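Local coordinates for putative exported protein (Bacteroides fragilis NCTC 9343, PDB 3IEE) that is of unknown function but, as a putative exported, probably lipid-anchored protein, folds into a mainly helical structure without strands, at residues Asp45-Gly57 against Phe107-Lys119. Sequence-based numbering, arbitrary orientation. Where two conformers were deposited one is given.
Sequences DVNAVLDYMEQKG and FYANFDTYLSYLK. With EDO (1,2-ethanediol), chain C.
M53, a selenomethionine, runs between the rings of F111 and Y114. Its CB lies 3.7 Å from CE2 of Y114. CG, anti to the carbonyl carbon (chi1 -70°), reaches the edge of the F111 ring, in its plane, 3.6 Å from CD1. SE stays near that edge, 3.9 Å from CD1 of F111, a Met-aromatic contact. A bend at chi3 then turns CE over one face of Y114, 3.9 Å from the ring centroid and 22° off its normal, a CH-pi contact; L118 CG covers the opposite face. The same tyrosine donates its OH to the main-chain O of M53 at 2.6 Å, from above the carbonyl plane. That carbonyl also accepts a weak bond from G57 N, so two donors meet on it near the C-terminal end of the helix.

Toward the N-terminal end, V49 CG1 fits between F107 and F111, 3.6 Å from CE2 of F107, while Y52 brings CD2 to the F111 edge, the two side chains crossing at about a right angle. The segment axes run nearly parallel, 9° apart and 11.0 Å at closest approach, a separation bridged by the rings of F107, F111 and Y114 together with V49 and M53. Helix 123-162 borders the pair on one flank: V46 touches S137, M53 touches N133, and E54 is hydrogen-bonded to Y134, joining three helices of this all-helical fold.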
ATOM      1  N   ASP A  45     -10.169  -2.712   7.362  1.00 16.67           N
ATOM      2  CA  ASP A  45     -10.334  -2.910   8.804  1.00 18.45           C
ATOM      3  C   ASP A  45     -10.285  -1.573   9.526  1.00 18.08           C
ATOM      4  O   ASP A  45     -11.113  -1.296  10.411  1.00 18.83           O
ATOM      5  CB  ASP A  45      -9.294  -3.852   9.400  1.00 18.47           C
ATOM      6  CG  ASP A  45      -9.503  -5.321   8.980  1.00 20.40           C
ATOM      7  OD1 ASP A  45     -10.439  -5.589   8.216  1.00 20.69           O
ATOM      8  OD2 ASP A  45      -8.722  -6.194   9.424  1.00 23.55           O
ATOM      9  N   VAL A  46      -9.334  -0.719   9.138  1.00 16.52           N
ATOM     10  CA  VAL A  46      -9.280   0.600   9.727  1.00 15.31           C
ATOM     11  C   VAL A  46     -10.560   1.407   9.435  1.00 16.69           C
ATOM     12  O   VAL A  46     -11.111   2.035  10.345  1.00 15.60           O
ATOM     13  CB  VAL A  46      -8.018   1.358   9.266  1.00 15.44           C
ATOM     14  CG1 VAL A  46      -8.009   2.811   9.809  1.00 18.21           C
ATOM     15  CG2 VAL A  46      -6.732   0.582   9.696  1.00 15.54           C
ATOM     16  N   ASN A  47     -11.035   1.378   8.181  1.00 15.44           N
ATOM     17  CA  ASN A  47     -12.323   1.971   7.774  1.00 16.77           C
ATOM     18  C   ASN A  47     -13.501   1.471   8.645  1.00 16.45           C
ATOM     19  O   ASN A  47     -14.381   2.261   9.060  1.00 15.45           O
ATOM     20  CB  ASN A  47     -12.652   1.615   6.316  1.00 18.19           C
ATOM     21  CG  ASN A  47     -11.768   2.337   5.290  1.00 20.02           C
ATOM     22  OD1 ASN A  47     -11.019   3.239   5.642  1.00 17.88           O
ATOM     23  ND2 ASN A  47     -11.874   1.931   4.018  1.00 19.37           N
ATOM     24  N   ALA A  48     -13.495   0.150   8.872  1.00 13.87           N
ATOM     25  CA  ALA A  48     -14.486  -0.528   9.713  1.00 15.96           C
ATOM     26  C   ALA A  48     -14.465  -0.050  11.165  1.00 16.36           C
ATOM     27  O   ALA A  48     -15.551   0.119  11.784  1.00 15.32           O
ATOM     28  CB  ALA A  48     -14.303  -2.072   9.643  1.00 14.29           C
ATOM     29  N   VAL A  49     -13.269   0.161  11.727  1.00 15.54           N
ATOM     30  CA  VAL A  49     -13.137   0.680  13.080  1.00 16.23           C
ATOM     31  C   VAL A  49     -13.740   2.096  13.133  1.00 16.31           C
ATOM     32  O   VAL A  49     -14.536   2.394  14.015  1.00 15.11           O
ATOM     33  CB  VAL A  49     -11.670   0.617  13.601  1.00 16.60           C
ATOM     34  CG1 VAL A  49     -11.512   1.378  14.879  1.00 19.33           C
ATOM     35  CG2 VAL A  49     -11.198  -0.859  13.755  1.00 16.82           C
ATOM     36  N   LEU A  50     -13.360   2.952  12.181  1.00 16.84           N
ATOM     37  CA  LEU A  50     -13.853   4.329  12.157  1.00 16.48           C
ATOM     38  C   LEU A  50     -15.372   4.391  11.914  1.00 14.36           C
ATOM     39  O   LEU A  50     -16.090   5.203  12.513  1.00 16.10           O
ATOM     40  CB  LEU A  50     -13.119   5.142  11.096  1.00 15.41           C
ATOM     41  CG  LEU A  50     -11.622   5.430  11.353  1.00 17.72           C
ATOM     42  CD1 LEU A  50     -11.035   5.986  10.021  1.00 14.84           C
ATOM     43  CD2 LEU A  50     -11.403   6.426  12.525  1.00 15.54           C
ATOM     44  N   ASP A  51     -15.857   3.529  11.036  1.00 13.15           N
ATOM     45  CA  ASP A  51     -17.294   3.460  10.746  1.00 13.49           C
ATOM     46  C   ASP A  51     -18.083   3.070  12.010  1.00 13.22           C
ATOM     47  O   ASP A  51     -19.134   3.660  12.292  1.00 14.49           O
ATOM     48  CB  ASP A  51     -17.568   2.442   9.655  1.00 14.80           C
ATOM     49  CG  ASP A  51     -17.263   2.955   8.246  1.00 17.07           C
ATOM     50  OD1 ASP A  51     -17.184   4.163   8.050  1.00 18.82           O
ATOM     51  OD2 ASP A  51     -17.181   2.111   7.335  1.00 23.36           O
ATOM     52  N   TYR A  52     -17.607   2.056  12.716  1.00 15.32           N
ATOM     53  CA  TYR A  52     -18.193   1.631  14.003  1.00 14.95           C
ATOM     54  C   TYR A  52     -18.140   2.742  15.035  1.00 18.45           C
ATOM     55  O   TYR A  52     -19.128   3.019  15.716  1.00 15.86           O
ATOM     56  CB  TYR A  52     -17.503   0.381  14.558  1.00 17.77           C
ATOM     57  CG  TYR A  52     -18.106  -0.103  15.897  1.00 15.88           C
ATOM     58  CD1 TYR A  52     -19.370  -0.691  15.954  1.00 20.21           C
ATOM     59  CD2 TYR A  52     -17.463   0.146  17.098  1.00 17.91           C
ATOM     60  CE1 TYR A  52     -19.922  -1.080  17.155  1.00 20.05           C
ATOM     61  CE2 TYR A  52     -17.986  -0.252  18.293  1.00 15.75           C
ATOM     62  CZ  TYR A  52     -19.232  -0.835  18.343  1.00 19.08           C
ATOM     63  OH  TYR A  52     -19.753  -1.263  19.545  1.00 19.37           O
HETATM   64  N   MSE A  53     -16.996   3.396  15.180  1.00 17.98           N
HETATM   65  CA  MSE A  53     -16.930   4.566  16.057  1.00 17.17           C
HETATM   66  C   MSE A  53     -18.023   5.581  15.742  1.00 18.43           C
HETATM   67  O   MSE A  53     -18.746   6.004  16.651  1.00 18.93           O
HETATM   68  CB  MSE A  53     -15.525   5.221  16.032  1.00 17.78           C
HETATM   69  CG  MSE A  53     -14.475   4.380  16.689  1.00 16.28           C
HETATM   70 SE   MSE A  53     -12.688   5.024  16.449  0.75 17.51          SE
HETATM   71  CE  MSE A  53     -12.731   6.519  17.686  1.00 14.00           C
ATOM     72  N   GLU A  54     -18.166   5.952  14.464  1.00 19.26           N
ATOM     73  CA  GLU A  54     -19.190   6.922  14.049  1.00 22.25           C
ATOM     74  C   GLU A  54     -20.594   6.419  14.405  1.00 20.77           C
ATOM     75  O   GLU A  54     -21.413   7.147  14.972  1.00 21.90           O
ATOM     76  CB  GLU A  54     -19.184   7.159  12.535  1.00 22.98           C
ATOM     77  CG  GLU A  54     -17.967   7.858  11.971  1.00 29.80           C
ATOM     78  CD  GLU A  54     -17.894   7.806  10.400  1.00 34.30           C
ATOM     79  OE1 GLU A  54     -18.483   6.889   9.757  1.00 40.94           O
ATOM     80  OE2 GLU A  54     -17.236   8.706   9.818  1.00 42.41           O
ATOM     81  N   GLN A  55     -20.865   5.176  14.038  1.00 18.54           N
ATOM     82  CA  GLN A  55     -22.202   4.615  14.248  1.00 19.58           C
ATOM     83  C   GLN A  55     -22.547   4.483  15.723  1.00 17.84           C
ATOM     84  O   GLN A  55     -23.676   4.795  16.110  1.00 20.00           O
ATOM     85  CB  GLN A  55     -22.320   3.255  13.556  1.00 20.85           C
ATOM     86  CG  GLN A  55     -23.724   2.704  13.565  1.00 23.49           C
ATOM     87  CD  GLN A  55     -24.759   3.730  13.122  1.00 28.45           C
ATOM     88  OE1 GLN A  55     -25.734   4.015  13.866  1.00 31.95           O
ATOM     89  NE2 GLN A  55     -24.565   4.298  11.908  1.00 22.33           N
ATOM     90  N   LYS A  56     -21.589   4.023  16.538  1.00 17.21           N
ATOM     91  CA  LYS A  56     -21.795   3.822  17.983  1.00 17.90           C
ATOM     92  C   LYS A  56     -22.129   5.118  18.723  1.00 19.90           C
ATOM     93  O   LYS A  56     -22.745   5.116  19.795  1.00 19.78           O
ATOM     94  CB  LYS A  56     -20.560   3.123  18.587  1.00 18.85           C
ATOM     95  CG  LYS A  56     -20.717   2.590  20.008  1.00 23.64           C
ATOM     96  CD  LYS A  56     -21.819   1.553  20.166  1.00 24.64           C
ATOM     97  CE  LYS A  56     -21.788   0.893  21.553  1.00 26.32           C
ATOM     98  NZ  LYS A  56     -22.896  -0.130  21.773  1.00 25.28           N
ATOM     99  N   GLY A  57     -21.734   6.239  18.143  1.00 22.65           N
ATOM    100  CA  GLY A  57     -22.119   7.542  18.670  1.00 24.44           C
ATOM    101  C   GLY A  57     -23.542   7.928  18.310  1.00 26.03           C
ATOM    102  O   GLY A  57     -24.059   8.885  18.876  1.00 29.11           O
ATOM    103  N   PHE A 107      -4.018   4.548  17.988  1.00 15.41           N
ATOM    104  CA  PHE A 107      -5.298   4.426  17.307  1.00 16.02           C
ATOM    105  C   PHE A 107      -6.157   3.400  18.023  1.00 14.28           C
ATOM    106  O   PHE A 107      -7.347   3.629  18.301  1.00 16.66           O
ATOM    107  CB  PHE A 107      -5.072   3.961  15.864  1.00 17.10           C
ATOM    108  CG  PHE A 107      -6.345   3.791  15.057  1.00 15.13           C
ATOM    109  CD1 PHE A 107      -6.895   4.865  14.376  1.00 14.05           C
ATOM    110  CD2 PHE A 107      -6.938   2.532  14.906  1.00 18.72           C
ATOM    111  CE1 PHE A 107      -8.020   4.708  13.599  1.00 17.62           C
ATOM    112  CE2 PHE A 107      -8.094   2.383  14.129  1.00 19.05           C
ATOM    113  CZ  PHE A 107      -8.627   3.482  13.474  1.00 18.05           C
ATOM    114  N   TYR A 108      -5.572   2.250  18.305  1.00 15.07           N
ATOM    115  CA  TYR A 108      -6.306   1.199  19.016  1.00 18.78           C
ATOM    116  C   TYR A 108      -6.537   1.439  20.506  1.00 18.44           C
ATOM    117  O   TYR A 108      -7.614   1.096  20.968  1.00 16.97           O
ATOM    118  CB  TYR A 108      -5.695  -0.185  18.779  1.00 19.26           C
ATOM    119  CG  TYR A 108      -5.981  -0.673  17.382  1.00 23.27           C
ATOM    120  CD1 TYR A 108      -7.237  -1.162  17.038  1.00 24.90           C
ATOM    121  CD2 TYR A 108      -5.017  -0.585  16.397  1.00 24.35           C
ATOM    122  CE1 TYR A 108      -7.509  -1.586  15.727  1.00 25.92           C
ATOM    123  CE2 TYR A 108      -5.272  -0.983  15.097  1.00 25.67           C
ATOM    124  CZ  TYR A 108      -6.513  -1.493  14.766  1.00 24.39           C
ATOM    125  OH  TYR A 108      -6.703  -1.880  13.437  1.00 28.42           O
ATOM    126  N   ALA A 109      -5.581   2.043  21.225  1.00 18.28           N
ATOM    127  CA  ALA A 109      -5.843   2.572  22.592  1.00 20.31           C
ATOM    128  C   ALA A 109      -7.025   3.565  22.623  1.00 21.51           C
ATOM    129  O   ALA A 109      -7.919   3.486  23.509  1.00 18.87           O
ATOM    130  CB  ALA A 109      -4.587   3.228  23.165  1.00 21.57           C
ATOM    131  N   ASN A 110      -7.020   4.498  21.677  1.00 18.58           N
ATOM    132  CA  ASN A 110      -8.046   5.530  21.578  1.00 19.16           C
ATOM    133  C   ASN A 110      -9.435   4.969  21.330  1.00 20.47           C
ATOM    134  O   ASN A 110     -10.420   5.579  21.745  1.00 15.07           O
ATOM    135  CB  ASN A 110      -7.740   6.528  20.450  1.00 17.92           C
ATOM    136  CG  ASN A 110      -6.617   7.469  20.787  1.00 20.69           C
ATOM    137  OD1 ASN A 110      -6.169   7.557  21.929  1.00 18.17           O
ATOM    138  ND2 ASN A 110      -6.162   8.194  19.788  1.00 15.70           N
ATOM    139  N   PHE A 111      -9.517   3.859  20.607  1.00 17.45           N
ATOM    140  CA  PHE A 111     -10.808   3.193  20.359  1.00 17.99           C
ATOM    141  C   PHE A 111     -11.460   2.769  21.668  1.00 19.13           C
ATOM    142  O   PHE A 111     -12.638   3.020  21.885  1.00 17.09           O
ATOM    143  CB  PHE A 111     -10.594   1.982  19.418  1.00 19.34           C
ATOM    144  CG  PHE A 111     -11.838   1.185  19.157  1.00 21.20           C
ATOM    145  CD1 PHE A 111     -12.864   1.719  18.429  1.00 22.57           C
ATOM    146  CD2 PHE A 111     -11.964  -0.109  19.628  1.00 29.42           C
ATOM    147  CE1 PHE A 111     -14.016   1.002  18.185  1.00 24.26           C
ATOM    148  CE2 PHE A 111     -13.114  -0.857  19.368  1.00 27.78           C
ATOM    149  CZ  PHE A 111     -14.134  -0.291  18.633  1.00 21.65           C
ATOM    150  N   ASP A 112     -10.683   2.145  22.556  1.00 20.01           N
ATOM    151  CA  ASP A 112     -11.193   1.743  23.857  1.00 20.34           C
ATOM    152  C   ASP A 112     -11.650   2.957  24.685  1.00 19.24           C
ATOM    153  O   ASP A 112     -12.735   2.982  25.250  1.00 19.75           O
ATOM    154  CB  ASP A 112     -10.105   0.976  24.625  1.00 24.39           C
ATOM    155  CG  ASP A 112      -9.719  -0.363  23.963  1.00 27.55           C
ATOM    156  OD1 ASP A 112     -10.436  -0.867  23.083  1.00 34.29           O
ATOM    157  OD2 ASP A 112      -8.666  -0.915  24.341  1.00 37.73           O
ATOM    158  N   THR A 113     -10.819   3.982  24.736  1.00 19.59           N
ATOM    159  CA  THR A 113     -11.153   5.194  25.483  1.00 20.32           C
ATOM    160  C   THR A 113     -12.412   5.877  24.944  1.00 19.76           C
ATOM    161  O   THR A 113     -13.233   6.407  25.708  1.00 16.05           O
ATOM    162  CB  THR A 113      -9.968   6.176  25.466  1.00 21.59           C
ATOM    163  OG1 THR A 113      -8.782   5.449  25.810  1.00 20.54           O
ATOM    164  CG2 THR A 113     -10.208   7.333  26.501  1.00 18.05           C
ATOM    165  N   TYR A 114     -12.558   5.859  23.629  1.00 18.48           N
ATOM    166  CA  TYR A 114     -13.729   6.447  22.955  1.00 19.34           C
ATOM    167  C   TYR A 114     -15.031   5.779  23.425  1.00 18.67           C
ATOM    168  O   TYR A 114     -16.027   6.448  23.718  1.00 18.46           O
ATOM    169  CB  TYR A 114     -13.579   6.258  21.444  1.00 18.76           C
ATOM    170  CG  TYR A 114     -14.763   6.659  20.636  1.00 17.14           C
ATOM    171  CD1 TYR A 114     -14.969   7.973  20.298  1.00 18.13           C
ATOM    172  CD2 TYR A 114     -15.691   5.711  20.198  1.00 15.79           C
ATOM    173  CE1 TYR A 114     -16.055   8.358  19.515  1.00 17.47           C
ATOM    174  CE2 TYR A 114     -16.784   6.069  19.422  1.00 16.82           C
ATOM    175  CZ  TYR A 114     -16.979   7.417  19.102  1.00 17.14           C
ATOM    176  OH  TYR A 114     -18.053   7.830  18.347  1.00 18.82           O
ATOM    177  N   LEU A 115     -14.993   4.453  23.505  1.00 18.05           N
ATOM    178  CA  LEU A 115     -16.155   3.676  23.909  1.00 20.56           C
ATOM    179  C   LEU A 115     -16.492   4.014  25.362  1.00 19.77           C
ATOM    180  O   LEU A 115     -17.667   4.078  25.733  1.00 19.88           O
ATOM    181  CB  LEU A 115     -15.881   2.181  23.723  1.00 21.34           C
ATOM    182  CG  LEU A 115     -15.807   1.722  22.248  1.00 19.70           C
ATOM    183  CD1 LEU A 115     -15.506   0.254  22.144  1.00 23.20           C
ATOM    184  CD2 LEU A 115     -17.083   2.061  21.514  1.00 20.05           C
ATOM    185  N   SER A 116     -15.474   4.260  26.181  0.50 20.86           N
ATOM    186  CA  SER A 116     -15.723   4.601  27.585  0.50 21.14           C
ATOM    187  C   SER A 116     -16.293   6.015  27.760  0.50 19.72           C
ATOM    188  O   SER A 116     -17.154   6.234  28.623  0.50 21.32           O
ATOM    189  CB  SER A 116     -14.465   4.400  28.411  0.50 22.10           C
ATOM    190  OG  SER A 116     -13.974   3.079  28.224  0.50 26.64           O
ATOM    191  N   TYR A 117     -15.832   6.972  26.961  1.00 18.62           N
ATOM    192  CA  TYR A 117     -16.470   8.310  26.941  1.00 19.41           C
ATOM    193  C   TYR A 117     -17.963   8.189  26.574  1.00 19.41           C
ATOM    194  O   TYR A 117     -18.814   8.813  27.208  1.00 18.77           O
ATOM    195  CB  TYR A 117     -15.797   9.248  25.926  1.00 22.25           C
ATOM    196  CG  TYR A 117     -14.531   9.919  26.399  1.00 24.50           C
ATOM    197  CD1 TYR A 117     -14.436  10.420  27.692  1.00 28.83           C
ATOM    198  CD2 TYR A 117     -13.430  10.066  25.543  1.00 30.80           C
ATOM    199  CE1 TYR A 117     -13.285  11.028  28.139  1.00 32.88           C
ATOM    200  CE2 TYR A 117     -12.262  10.679  25.981  1.00 31.24           C
ATOM    201  CZ  TYR A 117     -12.202  11.160  27.285  1.00 30.09           C
ATOM    202  OH  TYR A 117     -11.076  11.787  27.761  1.00 33.01           O
ATOM    203  N   LEU A 118     -18.272   7.408  25.533  1.00 18.92           N
ATOM    204  CA  LEU A 118     -19.679   7.161  25.145  1.00 17.23           C
ATOM    205  C   LEU A 118     -20.504   6.511  26.255  1.00 18.49           C
ATOM    206  O   LEU A 118     -21.663   6.922  26.505  1.00 19.39           O
ATOM    207  CB  LEU A 118     -19.747   6.272  23.908  1.00 19.31           C
ATOM    208  CG  LEU A 118     -19.383   6.907  22.574  1.00 18.14           C
ATOM    209  CD1 LEU A 118     -19.489   5.861  21.420  1.00 17.26           C
ATOM    210  CD2 LEU A 118     -20.195   8.158  22.275  1.00 17.45           C
ATOM    211  N   LYS A 119     -19.933   5.524  26.944  1.00 17.29           N
ATOM    212  CA  LYS A 119     -20.612   4.967  28.122  1.00 20.42           C
ATOM    213  C   LYS A 119     -20.971   6.048  29.138  1.00 20.37           C
ATOM    214  O   LYS A 119     -22.009   5.948  29.781  1.00 20.56           O
ATOM    215  CB  LYS A 119     -19.771   3.906  28.836  1.00 22.59           C
ATOM    216  CG  LYS A 119     -19.905   2.524  28.239  1.00 26.29           C
ATOM    217  CD  LYS A 119     -18.724   1.639  28.615  1.00 30.32           C
TER
HETATM  218  C1  EDO C 302      -7.265   3.418   6.251  1.00 30.81           C
HETATM  219  O1  EDO C 302      -8.095   3.713   5.101  1.00 25.47           O
HETATM  220  C2  EDO C 302      -6.113   4.423   6.348  1.00 24.15           C
HETATM  221  O2  EDO C 302      -5.246   4.113   7.456  1.00 36.94           O